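Alcohol dehydrogenase (Aeropyrum pernix, PDB 1H2B) probably catalyses the NAD+-dependent oxidation of alcohols as a zinc-containing dehydrogenase, and binds zinc and the dinucleotide cofactor. Local coordinates at residues Leu198-Ile201 / Ala202-Leu206; Gln245-Glu248 / Leu249-Gly252. One frame throughout, in Å; residues are numbered along the deposited sequence.

In the fold
Both contacts are local turns of helices in the Rossmann-type nucleotide-binding half of the chain, whose parallel sheet of six strands carries them. Contact 1 belongs to helix 197-209, the crossover between strands 189-193 and 213-218, and its first turn meets the cofactor pyrophosphate; the side chain of L198 also lies about 6 Å from a bound zinc ion and from octanoic acid. Contact 2 is the C-terminal end of helix 242-249, which packs on strand 234-237, one edge of the sheet, with the side chain of Q245 about 10 Å from the dinucleotide. The two centres are 21 Å apart and the nearest atoms about 12 Å, so the contacts do not touch.

Contact 1 (Leu198-Ile201 / Ala202-Leu206); sequences LGHI and AVQLL. With NAJ (nicotinamide-adenine-dinucleotide (acidic form)), chain I.
I201 lays its CG2 methyl alongside L205, 3.8 Å from CD1, one turn further along helix 197-209, the helix of a Rossmann-type beta-alpha-beta unit. CG2 stands anti to the backbone N and CG1 anti to the carbonyl carbon (chi1 -59°), which sends one branch down the helix to L205 and the other over one face of the H200 ring, offset toward its rim. These branched apolar residues suit a buried helix: I201 also meets A169 and L205 meets Y174, both of helix 166-181. Facing strand 189-193, A202 and V203 are slim enough to lie close to I192. G199, the last glycine of what appears to be the GxGxxG signature, has no side chain to stand between helix start and strand, and its carbonyl O accepts the N-H of V203, 2.9 Å away.

The polar pair H200 and Q204 runs side by side, with ring and amide planes 36° apart. NE2 of Q204 makes a weak bond of 3.3 Å to O of H200, and is also held by O of R328. H200 uses both ring nitrogens, ND1 on the carbonyl of G196 and NE2 on the amide of E330, fixing the ring against turning. At the cofactor end L198 brings CD2 to 3.9 Å from C5N of the nicotinamide ring, while its backbone N gives a nearly straight bond (176°) to the phosphate oxygen O2N, 2.9 Å away.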
loop_
_atom_site.group_PDB
_atom_site.type_symbol
_atom_site.label_atom_id
_atom_site.label_comp_id
_atom_site.label_asym_id
_atom_site.label_seq_id
_atom_site.Cartn_x
_atom_site.Cartn_y
_atom_site.Cartn_z
ATOM N N LEU B 198 20.133 -5.520 -18.114
ATOM C CA LEU B 198 19.110 -5.421 -17.094
ATOM C C LEU B 198 17.975 -6.455 -17.329
ATOM O O LEU B 198 17.540 -7.143 -16.386
ATOM C CB LEU B 198 18.486 -4.020 -17.112
ATOM C CG LEU B 198 19.216 -2.997 -16.289
ATOM C CD1 LEU B 198 20.545 -2.599 -16.924
ATOM C CD2 LEU B 198 18.272 -1.807 -16.126
ATOM N N GLY B 199 17.493 -6.546 -18.575
ATOM C CA GLY B 199 16.320 -7.333 -18.862
ATOM C C GLY B 199 16.438 -8.820 -18.545
ATOM O O GLY B 199 15.455 -9.408 -18.085
ATOM N N HIS B 200 17.592 -9.429 -18.820
ATOM C CA HIS B 200 17.724 -10.858 -18.550
ATOM C C HIS B 200 17.699 -11.140 -17.060
ATOM O O HIS B 200 17.219 -12.193 -16.620
ATOM C CB HIS B 200 18.952 -11.438 -19.260
ATOM C CG HIS B 200 20.201 -11.380 -18.442
ATOM N ND1 HIS B 200 20.952 -10.239 -18.333
ATOM C CD2 HIS B 200 20.856 -12.340 -17.730
ATOM C CE1 HIS B 200 22.001 -10.475 -17.561
ATOM N NE2 HIS B 200 21.977 -11.749 -17.194
ATOM N N ILE B 201 18.118 -10.157 -16.249
ATOM C CA ILE B 201 17.953 -10.272 -14.815
ATOM C C ILE B 201 16.502 -10.120 -14.453
ATOM O O ILE B 201 15.960 -10.882 -13.655
ATOM C CB ILE B 201 18.840 -9.228 -14.072
ATOM C CG1 ILE B 201 20.312 -9.484 -14.462
ATOM C CG2 ILE B 201 18.660 -9.375 -12.561
ATOM C CD1 ILE B 201 21.307 -8.449 -13.876
ATOM N N ALA B 202 15.826 -9.147 -15.079
ATOM C CA ALA B 202 14.406 -8.938 -14.773
ATOM C C ALA B 202 13.561 -10.183 -15.080
ATOM O O ALA B 202 12.638 -10.479 -14.331
ATOM C CB ALA B 202 13.862 -7.715 -15.514
ATOM N N VAL B 203 13.888 -10.918 -16.147
ATOM C CA VAL B 203 13.130 -12.155 -16.438
ATOM C C VAL B 203 13.192 -13.087 -15.238
ATOM O O VAL B 203 12.153 -13.595 -14.794
ATOM C CB VAL B 203 13.683 -12.904 -17.695
ATOM C CG1 VAL B 203 13.039 -14.341 -17.829
ATOM C CG2 VAL B 203 13.442 -12.088 -18.963
ATOM N N GLN B 204 14.397 -13.303 -14.706
ATOM C CA GLN B 204 14.567 -14.168 -13.546
ATOM C C GLN B 204 13.828 -13.633 -12.328
ATOM O O GLN B 204 13.178 -14.368 -11.599
ATOM C CB GLN B 204 16.047 -14.305 -13.179
ATOM C CG GLN B 204 16.893 -14.887 -14.284
ATOM C CD GLN B 204 18.356 -14.851 -13.919
ATOM O OE1 GLN B 204 18.778 -15.529 -12.952
ATOM N NE2 GLN B 204 19.130 -14.022 -14.620
ATOM N N LEU B 205 13.931 -12.339 -12.097
ATOM C CA LEU B 205 13.281 -11.780 -10.938
ATOM C C LEU B 205 11.759 -11.829 -11.006
ATOM O O LEU B 205 11.142 -12.013 -9.985
ATOM C CB LEU B 205 13.759 -10.332 -10.724
ATOM C CG LEU B 205 15.235 -10.207 -10.368
ATOM C CD1 LEU B 205 15.617 -8.724 -10.303
ATOM C CD2 LEU B 205 15.495 -10.825 -9.004
ATOM N N LEU B 206 11.184 -11.638 -12.192
ATOM C CA LEU B 206 9.729 -11.734 -12.357
ATOM C C LEU B 206 9.274 -13.156 -11.973
ATOM O O LEU B 206 8.218 -13.322 -11.359
ATOM C CB LEU B 206 9.288 -11.345 -13.755
ATOM C CG LEU B 206 9.387 -9.834 -14.116
ATOM C CD1 LEU B 206 9.352 -9.621 -15.626
ATOM C CD2 LEU B 206 8.196 -9.131 -13.376
HETATM P PA NAJ I . 21.458 -3.598 -23.288
HETATM O O1A NAJ I . 22.072 -2.970 -24.508
HETATM O O2A NAJ I . 22.208 -4.727 -22.563
HETATM O O5B NAJ I . 20.051 -4.283 -23.608
HETATM C C5B NAJ I . 19.096 -3.694 -24.502
HETATM C C4B NAJ I . 18.293 -4.876 -25.017
HETATM O O4B NAJ I . 17.182 -4.334 -25.758
HETATM C C3B NAJ I . 19.089 -5.820 -25.918
HETATM O O3B NAJ I . 18.918 -7.195 -25.536
HETATM C C2B NAJ I . 18.453 -5.474 -27.257
HETATM O O2B NAJ I . 18.553 -6.518 -28.238
HETATM C C1B NAJ I . 16.994 -5.156 -26.902
HETATM N N9A NAJ I . 16.272 -4.367 -27.900
HETATM C C8A NAJ I . 16.728 -3.375 -28.779
HETATM N N7A NAJ I . 15.677 -2.897 -29.499
HETATM C C5A NAJ I . 14.562 -3.576 -29.099
HETATM C C6A NAJ I . 13.241 -3.524 -29.469
HETATM N N6A NAJ I . 12.786 -2.718 -30.439
HETATM N N1A NAJ I . 12.343 -4.315 -28.803
HETATM C C2A NAJ I . 12.733 -5.214 -27.825
HETATM N N3A NAJ I . 14.040 -5.275 -27.487
HETATM C C4A NAJ I . 14.936 -4.472 -28.120
HETATM O O3 NAJ I . 21.130 -2.398 -22.298
HETATM P PN NAJ I . 21.144 -2.372 -20.684
HETATM O O1N NAJ I . 22.481 -2.056 -20.196
HETATM O O2N NAJ I . 20.436 -3.562 -20.171
HETATM O O5D NAJ I . 20.298 -1.028 -20.447
HETATM C C5D NAJ I . 18.918 -1.037 -20.806
HETATM C C4D NAJ I . 18.383 0.386 -20.768
HETATM O O4D NAJ I . 18.266 0.775 -19.388
HETATM C C3D NAJ I . 19.317 1.420 -21.395
HETATM O O3D NAJ I . 18.513 2.512 -21.877
HETATM C C2D NAJ I . 20.151 1.899 -20.198
HETATM O O2D NAJ I . 20.756 3.152 -20.350
HETATM C C1D NAJ I . 19.024 1.937 -19.150
HETATM N N1N NAJ I . 19.390 1.992 -17.734
HETATM C C2N NAJ I . 18.474 2.564 -16.902
HETATM C C3N NAJ I . 18.713 2.597 -15.538
HETATM C C7N NAJ I . 17.733 3.280 -14.641
HETATM O O7N NAJ I . 18.095 3.339 -13.348
HETATM N N7N NAJ I . 16.538 3.752 -15.010
HETATM C C4N NAJ I . 19.890 2.023 -14.955
HETATM C C5N NAJ I . 20.708 1.290 -15.862
HETATM C C6N NAJ I . 20.473 1.311 -17.223
#

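Contact 2 (Gln245-Glu248 / Leu249-Gly252); sequences QVME and LTRG
L249 folds back along the last turn of helix 242-249, where a Schellman motif ends the helix, and sets its CG 3.4 Å from O of Q245. With CG anti to the carbonyl carbon (chi1 -72°), the leucine touches V236 and H234 of strand 234-237 and I215 of strand 213-218, largely apolar neighbours that suit its branched end. M247 supplies the acceptor of the motif's longer-range bond: its carbonyl O takes the N-H of G252 at 2.8 Å, while its flexible side chain, bent at chi2, brings SD to 4.0 Å from O of G252. R251, at positive phi, is the C-prime residue, and its N bonds to O of E248 from above the carbonyl plane. G252 has positive phi as well, a conformation easily reached without a side chain.

T250, the first residue to leave helical geometry, turns its hydroxyl back into the helix, and OG1 donates to O of V246 at 2.8 Å. A valine here would probably cost that carbonyl its hydroxyl partner, weakening its hold on the chain beyond the helix. The threonine methyl rests beside the same carbonyl, CG2 3.4 Å from O of V246.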
loop_
_atom_site.group_PDB
_atom_site.type_symbol
_atom_site.label_atom_id
_atom_site.label_comp_id
_atom_site.label_asym_id
_atom_site.label_seq_id
_atom_site.Cartn_x
_atom_site.Cartn_y
_atom_site.Cartn_z
ATOM N N GLN B 245 1.280 -9.416 -31.623
ATOM C CA GLN B 245 1.671 -10.699 -31.000
ATOM C C GLN B 245 1.276 -10.738 -29.521
ATOM O O GLN B 245 0.730 -11.731 -29.027
ATOM C CB GLN B 245 3.181 -10.972 -31.177
ATOM C CG GLN B 245 3.599 -11.270 -32.602
ATOM C CD GLN B 245 5.041 -11.686 -32.643
ATOM O OE1 GLN B 245 5.359 -12.762 -32.227
ATOM N NE2 GLN B 245 5.901 -10.771 -33.039
ATOM N N VAL B 246 1.552 -9.656 -28.781
ATOM C CA VAL B 246 1.144 -9.597 -27.365
ATOM C C VAL B 246 -0.379 -9.584 -27.184
ATOM O O VAL B 246 -0.894 -10.264 -26.266
ATOM C CB VAL B 246 1.862 -8.443 -26.614
ATOM C CG1 VAL B 246 1.238 -8.141 -25.219
ATOM C CG2 VAL B 246 3.347 -8.704 -26.497
ATOM N N MET B 247 -1.097 -8.869 -28.054
ATOM C CA MET B 247 -2.561 -8.912 -28.025
ATOM C C MET B 247 -3.119 -10.318 -28.283
ATOM O O MET B 247 -4.030 -10.766 -27.570
ATOM C CB MET B 247 -3.167 -7.832 -28.915
ATOM C CG MET B 247 -2.926 -6.417 -28.351
ATOM S SD MET B 247 -3.691 -6.246 -26.738
ATOM C CE MET B 247 -3.315 -4.503 -26.301
ATOM N N GLU B 248 -2.539 -11.049 -29.230
ATOM C CA GLU B 248 -2.925 -12.466 -29.411
ATOM C C GLU B 248 -2.629 -13.339 -28.181
ATOM O O GLU B 248 -3.475 -14.136 -27.782
ATOM C CB GLU B 248 -2.288 -13.023 -30.692
ATOM C CG GLU B 248 -2.915 -12.460 -31.967
ATOM C CD GLU B 248 -2.209 -12.917 -33.248
ATOM O OE1 GLU B 248 -1.449 -13.920 -33.195
ATOM O OE2 GLU B 248 -2.405 -12.277 -34.315
ATOM N N LEU B 249 -1.462 -13.176 -27.554
ATOM C CA LEU B 249 -1.130 -13.963 -26.373
ATOM C C LEU B 249 -2.077 -13.718 -25.211
ATOM O O LEU B 249 -2.307 -14.605 -24.374
ATOM C CB LEU B 249 0.288 -13.679 -25.890
ATOM C CG LEU B 249 1.366 -14.271 -26.801
ATOM C CD1 LEU B 249 2.692 -13.686 -26.486
ATOM C CD2 LEU B 249 1.409 -15.795 -26.583
ATOM N N THR B 250 -2.611 -12.499 -25.151
ATOM C CA THR B 250 -3.424 -12.123 -24.017
ATOM C C THR B 250 -4.882 -12.072 -24.368
ATOM O O THR B 250 -5.673 -11.499 -23.607
ATOM C CB THR B 250 -2.973 -10.751 -23.467
ATOM O OG1 THR B 250 -3.061 -9.780 -24.519
ATOM C CG2 THR B 250 -1.516 -10.764 -23.010
ATOM N N ARG B 251 -5.251 -12.631 -25.526
ATOM C CA ARG B 251 -6.644 -12.705 -25.973
ATOM C C ARG B 251 -7.305 -11.319 -26.009
ATOM O O ARG B 251 -8.496 -11.152 -25.686
ATOM C CB ARG B 251 -7.455 -13.707 -25.125
ATOM C CG ARG B 251 -6.950 -15.129 -25.237
ATOM C CD ARG B 251 -7.701 -16.127 -24.353
ATOM N NE ARG B 251 -7.707 -17.465 -24.947
ATOM C CZ ARG B 251 -6.784 -18.404 -24.726
ATOM N NH1 ARG B 251 -5.753 -18.170 -23.913
ATOM N NH2 ARG B 251 -6.894 -19.586 -25.324
ATOM N N GLY B 252 -6.490 -10.332 -26.384
ATOM C CA GLY B 252 -6.907 -8.963 -26.642
ATOM C C GLY B 252 -6.992 -8.109 -25.395
ATOM O O GLY B 252 -7.422 -6.941 -25.476
#